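Local atomic coordinates of putative epimerase (Burkholderia cenocepacia, PDB entry 4LW8), a protein that probably acts as an NAD(P)-dependent epimerase or dehydratase on a nucleotide sugar, in the pathway that builds the lipopolysaccharide O-antigen. Residues A[68-80]-A[105-117]. Numbering follows the deposited sequence. Where two conformers were deposited one is given.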
ATOM      1  N   PRO A  68      19.765 -20.378   2.775  1.00 29.44           N
ATOM      2  CA  PRO A  68      19.094 -20.136   1.492  1.00 33.24           C
ATOM      3  C   PRO A  68      17.577 -20.129   1.667  1.00 37.17           C
ATOM      4  O   PRO A  68      16.965 -21.173   1.909  1.00 38.39           O
ATOM      5  CB  PRO A  68      19.552 -21.313   0.611  1.00 28.24           C
ATOM      6  CG  PRO A  68      20.684 -21.961   1.358  1.00 39.55           C
ATOM      7  CD  PRO A  68      20.434 -21.687   2.806  1.00 27.17           C
ATOM      8  N   VAL A  69      16.988 -18.944   1.558  1.00 31.88           N
ATOM      9  CA  VAL A  69      15.555 -18.751   1.738  1.00 33.60           C
ATOM     10  C   VAL A  69      14.982 -17.771   0.707  1.00 27.87           C
ATOM     11  O   VAL A  69      15.462 -16.651   0.562  1.00 34.04           O
ATOM     12  CB  VAL A  69      15.213 -18.209   3.166  1.00 29.35           C
ATOM     13  CG1 VAL A  69      13.734 -18.137   3.327  1.00 27.35           C
ATOM     14  CG2 VAL A  69      15.818 -19.090   4.256  1.00 33.28           C
ATOM     15  N   ASP A  70      13.951 -18.196  -0.006  1.00 29.29           N
ATOM     16  CA  ASP A  70      13.170 -17.272  -0.824  1.00 33.33           C
ATOM     17  C   ASP A  70      12.086 -16.620   0.055  1.00 32.94           C
ATOM     18  O   ASP A  70      11.338 -17.318   0.727  1.00 29.56           O
ATOM     19  CB  ASP A  70      12.571 -18.013  -2.023  1.00 47.21           C
ATOM     20  CG  ASP A  70      11.477 -17.219  -2.735  1.00 63.63           C
ATOM     21  OD1 ASP A  70      11.534 -15.970  -2.759  1.00 63.35           O
ATOM     22  OD2 ASP A  70      10.556 -17.861  -3.290  1.00 75.94           O
ATOM     23  N   LEU A  71      12.023 -15.290   0.074  1.00 36.83           N
ATOM     24  CA  LEU A  71      11.042 -14.569   0.904  1.00 37.72           C
ATOM     25  C   LEU A  71       9.594 -14.992   0.640  1.00 31.58           C
ATOM     26  O   LEU A  71       8.757 -14.991   1.550  1.00 26.10           O
ATOM     27  CB  LEU A  71      11.168 -13.066   0.679  1.00 46.94           C
ATOM     28  CG  LEU A  71      12.340 -12.309   1.298  1.00 49.98           C
ATOM     29  CD1 LEU A  71      12.400 -10.925   0.674  1.00 49.08           C
ATOM     30  CD2 LEU A  71      12.180 -12.204   2.798  1.00 41.63           C
ATOM     31  N   LEU A  72       9.293 -15.368  -0.598  1.00 28.81           N
ATOM     32  CA  LEU A  72       7.928 -15.787  -0.930  1.00 34.54           C
ATOM     33  C   LEU A  72       7.651 -17.234  -0.490  1.00 32.35           C
ATOM     34  O   LEU A  72       6.532 -17.729  -0.598  1.00 32.08           O
ATOM     35  CB  LEU A  72       7.661 -15.601  -2.428  1.00 28.48           C
ATOM     36  CG  LEU A  72       7.674 -14.145  -2.918  1.00 36.85           C
ATOM     37  CD1 LEU A  72       7.210 -14.043  -4.390  1.00 31.22           C
ATOM     38  CD2 LEU A  72       6.799 -13.254  -2.021  1.00 27.48           C
ATOM     39  N   ASP A  73       8.679 -17.899   0.020  1.00 28.74           N
ATOM     40  CA  ASP A  73       8.548 -19.267   0.533  1.00 33.94           C
ATOM     41  C   ASP A  73       8.266 -19.204   2.046  1.00 30.15           C
ATOM     42  O   ASP A  73       9.196 -19.207   2.862  1.00 32.25           O
ATOM     43  CB  ASP A  73       9.832 -20.054   0.235  1.00 28.06           C
ATOM     44  CG  ASP A  73       9.721 -21.521   0.562  1.00 40.10           C
ATOM     45  OD1 ASP A  73       8.782 -21.921   1.295  1.00 38.43           O
ATOM     46  OD2 ASP A  73      10.593 -22.278   0.057  1.00 41.80           O
ATOM     47  N   ALA A  74       6.989 -19.117   2.402  1.00 33.31           N
ATOM     48  CA  ALA A  74       6.583 -18.832   3.775  1.00 33.07           C
ATOM     49  C   ALA A  74       7.096 -19.907   4.720  1.00 39.09           C
ATOM     50  O   ALA A  74       7.582 -19.609   5.813  1.00 39.94           O
ATOM     51  CB  ALA A  74       5.050 -18.706   3.875  1.00 26.27           C
ATOM     52  N   GLU A  75       6.997 -21.163   4.288  1.00 39.66           N
ATOM     53  CA  GLU A  75       7.417 -22.272   5.123  1.00 35.31           C
ATOM     54  C   GLU A  75       8.935 -22.284   5.322  1.00 36.05           C
ATOM     55  O   GLU A  75       9.403 -22.503   6.440  1.00 40.89           O
ATOM     56  CB  GLU A  75       6.930 -23.598   4.542  1.00 43.72           C
ATOM     57  CG  GLU A  75       7.370 -24.831   5.331  1.00 60.33           C
ATOM     58  CD  GLU A  75       7.108 -24.716   6.835  1.00 71.81           C
ATOM     59  OE1 GLU A  75       8.002 -25.121   7.618  1.00 68.12           O
ATOM     60  OE2 GLU A  75       6.011 -24.243   7.229  1.00 75.19           O
ATOM     61  N   ALA A  76       9.708 -22.028   4.269  1.00 33.77           N
ATOM     62  CA  ALA A  76      11.160 -21.968   4.430  1.00 30.73           C
ATOM     63  C   ALA A  76      11.559 -20.789   5.324  1.00 29.32           C
ATOM     64  O   ALA A  76      12.533 -20.866   6.079  1.00 28.98           O
ATOM     65  CB  ALA A  76      11.859 -21.871   3.087  1.00 33.62           C
ATOM     66  N   MET A  77      10.812 -19.693   5.249  1.00 30.64           N
ATOM     67  CA  MET A  77      11.076 -18.565   6.132  0.55 28.28           C
ATOM     68  C   MET A  77      10.775 -18.926   7.596  1.00 30.24           C
ATOM     69  O   MET A  77      11.520 -18.555   8.505  1.00 27.55           O
ATOM     70  CB  MET A  77      10.267 -17.344   5.712  0.55 22.82           C
ATOM     71  CG  MET A  77      10.514 -16.127   6.589  0.55 24.15           C
ATOM     72  SD  MET A  77      12.228 -15.571   6.565  0.55 48.00           S
ATOM     73  CE  MET A  77      12.402 -15.171   4.829  0.55 56.38           C
ATOM     74  N   ARG A  78       9.691 -19.659   7.825  1.00 24.42           N
ATOM     75  CA  ARG A  78       9.342 -20.065   9.185  1.00 27.78           C
ATOM     76  C   ARG A  78      10.455 -20.952   9.777  1.00 32.15           C
ATOM     77  O   ARG A  78      10.916 -20.727  10.899  1.00 31.03           O
ATOM     78  CB  ARG A  78       8.000 -20.788   9.200  1.00 28.23           C
ATOM     79  CG  ARG A  78       7.484 -21.129  10.604  1.00 45.10           C
ATOM     80  CD  ARG A  78       6.603 -22.383  10.617  1.00 55.00           C
ATOM     81  NE  ARG A  78       7.322 -23.558  10.114  1.00 62.94           N
ATOM     82  CZ  ARG A  78       8.212 -24.259  10.818  1.00 63.46           C
ATOM     83  NH1 ARG A  78       8.484 -23.929  12.075  1.00 63.94           N
ATOM     84  NH2 ARG A  78       8.826 -25.302  10.266  1.00 60.67           N
ATOM     85  N   ALA A  79      10.896 -21.941   9.001  1.00 26.00           N
ATOM     86  CA  ALA A  79      11.944 -22.868   9.432  1.00 28.83           C
ATOM     87  C   ALA A  79      13.285 -22.170   9.664  1.00 30.72           C
ATOM     88  O   ALA A  79      13.999 -22.496  10.617  1.00 26.00           O
ATOM     89  CB  ALA A  79      12.104 -23.993   8.424  1.00 25.36           C
ATOM     90  N   ALA A  80      13.632 -21.219   8.799  1.00 22.27           N
ATOM     91  CA  ALA A  80      14.855 -20.439   8.992  1.00 23.98           C
ATOM     92  C   ALA A  80      14.812 -19.618  10.291  1.00 32.80           C
ATOM     93  O   ALA A  80      15.785 -19.566  11.037  1.00 36.21           O
ATOM     94  CB  ALA A  80      15.101 -19.511   7.798  1.00 22.58           C
ATOM     95  N   GLN A 105       5.969  -8.595  -9.092  1.00 26.88           N
ATOM     96  CA  GLN A 105       6.983  -9.174  -8.222  1.00 24.52           C
ATOM     97  C   GLN A 105       7.456  -8.191  -7.153  1.00 27.83           C
ATOM     98  O   GLN A 105       7.751  -8.577  -6.011  1.00 25.14           O
ATOM     99  CB  GLN A 105       8.172  -9.674  -9.048  1.00 32.01           C
ATOM    100  CG  GLN A 105       8.002 -11.113  -9.512  1.00 45.68           C
ATOM    101  CD  GLN A 105       7.832 -12.084  -8.337  1.00 63.27           C
ATOM    102  OE1 GLN A 105       6.705 -12.429  -7.955  1.00 62.16           O
ATOM    103  NE2 GLN A 105       8.956 -12.527  -7.760  1.00 63.36           N
ATOM    104  N   THR A 106       7.499  -6.920  -7.530  1.00 24.45           N
ATOM    105  CA  THR A 106       7.836  -5.838  -6.626  1.00 31.51           C
ATOM    106  C   THR A 106       6.834  -5.755  -5.481  1.00 22.90           C
ATOM    107  O   THR A 106       7.226  -5.688  -4.315  1.00 25.69           O
ATOM    108  CB  THR A 106       7.870  -4.487  -7.367  1.00 38.29           C
ATOM    109  OG1 THR A 106       8.934  -4.507  -8.324  1.00 44.32           O
ATOM    110  CG2 THR A 106       8.091  -3.337  -6.388  1.00 33.66           C
ATOM    111  N   TYR A 107       5.542  -5.781  -5.806  1.00 22.86           N
ATOM    112  CA  TYR A 107       4.526  -5.778  -4.747  1.00 23.25           C
ATOM    113  C   TYR A 107       4.550  -7.073  -3.916  1.00 20.61           C
ATOM    114  O   TYR A 107       4.518  -7.024  -2.685  1.00 23.92           O
ATOM    115  CB  TYR A 107       3.135  -5.536  -5.345  1.00 19.01           C
ATOM    116  CG  TYR A 107       2.952  -4.106  -5.807  1.00 23.59           C
ATOM    117  CD1 TYR A 107       2.885  -3.062  -4.881  1.00 20.12           C
ATOM    118  CD2 TYR A 107       2.864  -3.790  -7.161  1.00 22.88           C
ATOM    119  CE1 TYR A 107       2.703  -1.737  -5.290  1.00 22.21           C
ATOM    120  CE2 TYR A 107       2.693  -2.468  -7.586  1.00 21.06           C
ATOM    121  CZ  TYR A 107       2.609  -1.453  -6.641  1.00 19.77           C
ATOM    122  OH  TYR A 107       2.439  -0.163  -7.051  1.00 19.46           O
ATOM    123  N   ALA A 108       4.652  -8.221  -4.583  1.00 22.07           N
ATOM    124  CA  ALA A 108       4.702  -9.510  -3.884  1.00 28.12           C
ATOM    125  C   ALA A 108       5.898  -9.603  -2.919  1.00 26.84           C
ATOM    126  O   ALA A 108       5.715  -9.842  -1.718  1.00 23.84           O
ATOM    127  CB  ALA A 108       4.746 -10.667  -4.892  1.00 22.94           C
ATOM    128  N   VAL A 109       7.106  -9.386  -3.433  1.00 27.94           N
ATOM    129  CA  VAL A 109       8.308  -9.489  -2.609  1.00 23.61           C
ATOM    130  C   VAL A 109       8.272  -8.467  -1.445  1.00 30.50           C
ATOM    131  O   VAL A 109       8.512  -8.828  -0.292  1.00 25.67           O
ATOM    132  CB  VAL A 109       9.588  -9.277  -3.436  1.00 28.21           C
ATOM    133  CG1 VAL A 109      10.790  -9.147  -2.518  1.00 27.88           C
ATOM    134  CG2 VAL A 109       9.796 -10.429  -4.432  1.00 31.99           C
ATOM    135  N   ASN A 110       7.953  -7.206  -1.727  1.00 25.16           N
ATOM    136  CA  ASN A 110       8.028  -6.196  -0.670  1.00 22.92           C
ATOM    137  C   ASN A 110       6.878  -6.218   0.343  1.00 23.36           C
ATOM    138  O   ASN A 110       7.082  -5.830   1.497  1.00 22.19           O
ATOM    139  CB  ASN A 110       8.167  -4.798  -1.282  1.00 23.23           C
ATOM    140  CG  ASN A 110       9.449  -4.670  -2.100  1.00 31.18           C
ATOM    141  OD1 ASN A 110      10.372  -5.451  -1.911  1.00 31.60           O
ATOM    142  ND2 ASN A 110       9.505  -3.701  -3.012  1.00 29.33           N
ATOM    143  N   ILE A 111       5.681  -6.642  -0.067  1.00 21.96           N
ATOM    144  CA  ILE A 111       4.564  -6.739   0.884  1.00 23.34           C
ATOM    145  C   ILE A 111       4.438  -8.138   1.482  1.00 28.18           C
ATOM    146  O   ILE A 111       4.471  -8.303   2.700  1.00 23.82           O
ATOM    147  CB  ILE A 111       3.200  -6.383   0.244  1.00 22.51           C
ATOM    148  CG1 ILE A 111       3.220  -4.977  -0.346  1.00 19.35           C
ATOM    149  CG2 ILE A 111       2.085  -6.512   1.274  1.00 19.00           C
ATOM    150  CD1 ILE A 111       1.987  -4.680  -1.194  1.00 21.11           C
ATOM    151  N   VAL A 112       4.246  -9.137   0.625  1.00 27.04           N
ATOM    152  CA  VAL A 112       4.012 -10.491   1.101  1.00 23.47           C
ATOM    153  C   VAL A 112       5.313 -11.111   1.655  1.00 22.55           C
ATOM    154  O   VAL A 112       5.268 -11.780   2.674  1.00 24.17           O
ATOM    155  CB  VAL A 112       3.391 -11.369  -0.002  1.00 24.73           C
ATOM    156  CG1 VAL A 112       3.227 -12.846   0.469  1.00 21.96           C
ATOM    157  CG2 VAL A 112       2.047 -10.782  -0.407  1.00 23.70           C
ATOM    158  N   GLY A 113       6.458 -10.845   1.028  1.00 18.86           N
ATOM    159  CA  GLY A 113       7.734 -11.324   1.548  1.00 19.57           C
ATOM    160  C   GLY A 113       7.969 -10.807   2.967  1.00 26.48           C
ATOM    161  O   GLY A 113       8.395 -11.542   3.858  1.00 23.97           O
ATOM    162  N   THR A 114       7.682  -9.531   3.183  1.00 25.43           N
ATOM    163  CA  THR A 114       7.783  -8.944   4.523  1.00 21.13           C
ATOM    164  C   THR A 114       6.764  -9.587   5.468  1.00 22.37           C
ATOM    165  O   THR A 114       7.070  -9.902   6.610  1.00 24.73           O
ATOM    166  CB  THR A 114       7.566  -7.435   4.475  1.00 21.99           C
ATOM    167  OG1 THR A 114       8.563  -6.864   3.614  1.00 24.28           O
ATOM    168  CG2 THR A 114       7.682  -6.824   5.874  1.00 21.87           C
ATOM    169  N   ARG A 115       5.550  -9.799   4.978  1.00 21.87           N
ATOM    170  CA  ARG A 115       4.540 -10.446   5.795  1.00 24.16           C
ATOM    171  C   ARG A 115       4.985 -11.867   6.194  1.00 25.00           C
ATOM    172  O   ARG A 115       4.796 -12.282   7.348  1.00 26.76           O
ATOM    173  CB  ARG A 115       3.194 -10.486   5.064  1.00 24.35           C
ATOM    174  CG  ARG A 115       2.031 -10.875   5.972  1.00 19.96           C
ATOM    175  CD  ARG A 115       0.745 -11.135   5.215  1.00 22.05           C
ATOM    176  NE  ARG A 115      -0.348 -11.411   6.143  1.00 30.78           N
ATOM    177  CZ  ARG A 115      -0.569 -12.593   6.712  1.00 34.66           C
ATOM    178  NH1 ARG A 115       0.221 -13.622   6.442  1.00 33.01           N
ATOM    179  NH2 ARG A 115      -1.585 -12.747   7.554  1.00 34.80           N
ATOM    180  N   ASN A 116       5.589 -12.603   5.258  1.00 22.67           N
ATOM    181  CA  ASN A 116       6.085 -13.939   5.579  1.00 26.26           C
ATOM    182  C   ASN A 116       7.117 -13.918   6.687  1.00 24.64           C
ATOM    183  O   ASN A 116       7.104 -14.784   7.564  1.00 26.47           O
ATOM    184  CB  ASN A 116       6.687 -14.611   4.355  1.00 23.83           C
ATOM    185  CG  ASN A 116       5.648 -14.974   3.327  1.00 28.56           C
ATOM    186  OD1 ASN A 116       4.461 -15.023   3.626  1.00 28.89           O
ATOM    187  ND2 ASN A 116       6.092 -15.252   2.116  1.00 27.16           N
ATOM    188  N   LEU A 117       8.005 -12.929   6.644  1.00 20.66           N
ATOM    189  CA  LEU A 117       9.005 -12.751   7.698  1.00 24.92           C
ATOM    190  C   LEU A 117       8.352 -12.495   9.061  1.00 27.99           C
ATOM    191  O   LEU A 117       8.733 -13.109  10.056  1.00 25.99           O
ATOM    192  CB  LEU A 117       9.956 -11.597   7.362  1.00 21.53           C
ATOM    193  CG  LEU A 117      10.885 -11.158   8.502  1.00 22.91           C
ATOM    194  CD1 LEU A 117      11.888 -12.276   8.883  1.00 20.71           C
ATOM    195  CD2 LEU A 117      11.625  -9.859   8.127  1.00 20.92           C
TER
HETATM  196  O   HOH W   1       4.421 -16.120  -0.239  1.00 39.63           O
HETATM  197  O   HOH W   2       6.537 -17.578   7.261  1.00 28.65           O
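The amide nitrogen ND2 of N116 holds two oxygens at once, and through them a helix fastens the turn that leads into its neighbour. One N-H runs almost straight (176°) to L71 O at 2.7 Å, arriving on a carbonyl lone pair with the oxygen in the amide plane. ND2 also donates to a water that in turn donates to L72 O, so two successive carbonyls of the type I turn 70-73 are tied to one side chain. With CG beside its own backbone N (chi1 -69°), N116 directs the amide at this turn, and OD1 lies 3.7 Å from A74 CB. A second water joins A74 O to N116 O.

Around this polar pin the two leucines part company. L71 sets CB 3.9 Å from G113 CA, a close approach in which the glycine presents bare backbone, while its CD1 meets V109 CG1 with the side chains crossing at about a right angle. The first bond of the L72 side chain points away from the helix, but its methyl end comes nearer: CD2 rests 3.6 Å from A108 O, where the helix widens into a pi-type turn, and CD1 reaches the Q105 amide and A108 CB. Farther along, M77 lies against L117. The turn itself is braced by D70 OD1, which accepts from L72 N in an Asx turn, and D73 caps helix 74-84 through A76 N.

The axes of segments 74-80 and 105-117 cross at -38°. Beyond the contact, I111 packs on I111 of the second subunit, and R115 forms a salt bridge with D159 of that subunit. Two helices side by side against the parallel strands of the sheet, linked through strand 88-91, are characteristic of the Rossmann fold of NAD(P)-dependent epimerases and dehydratases.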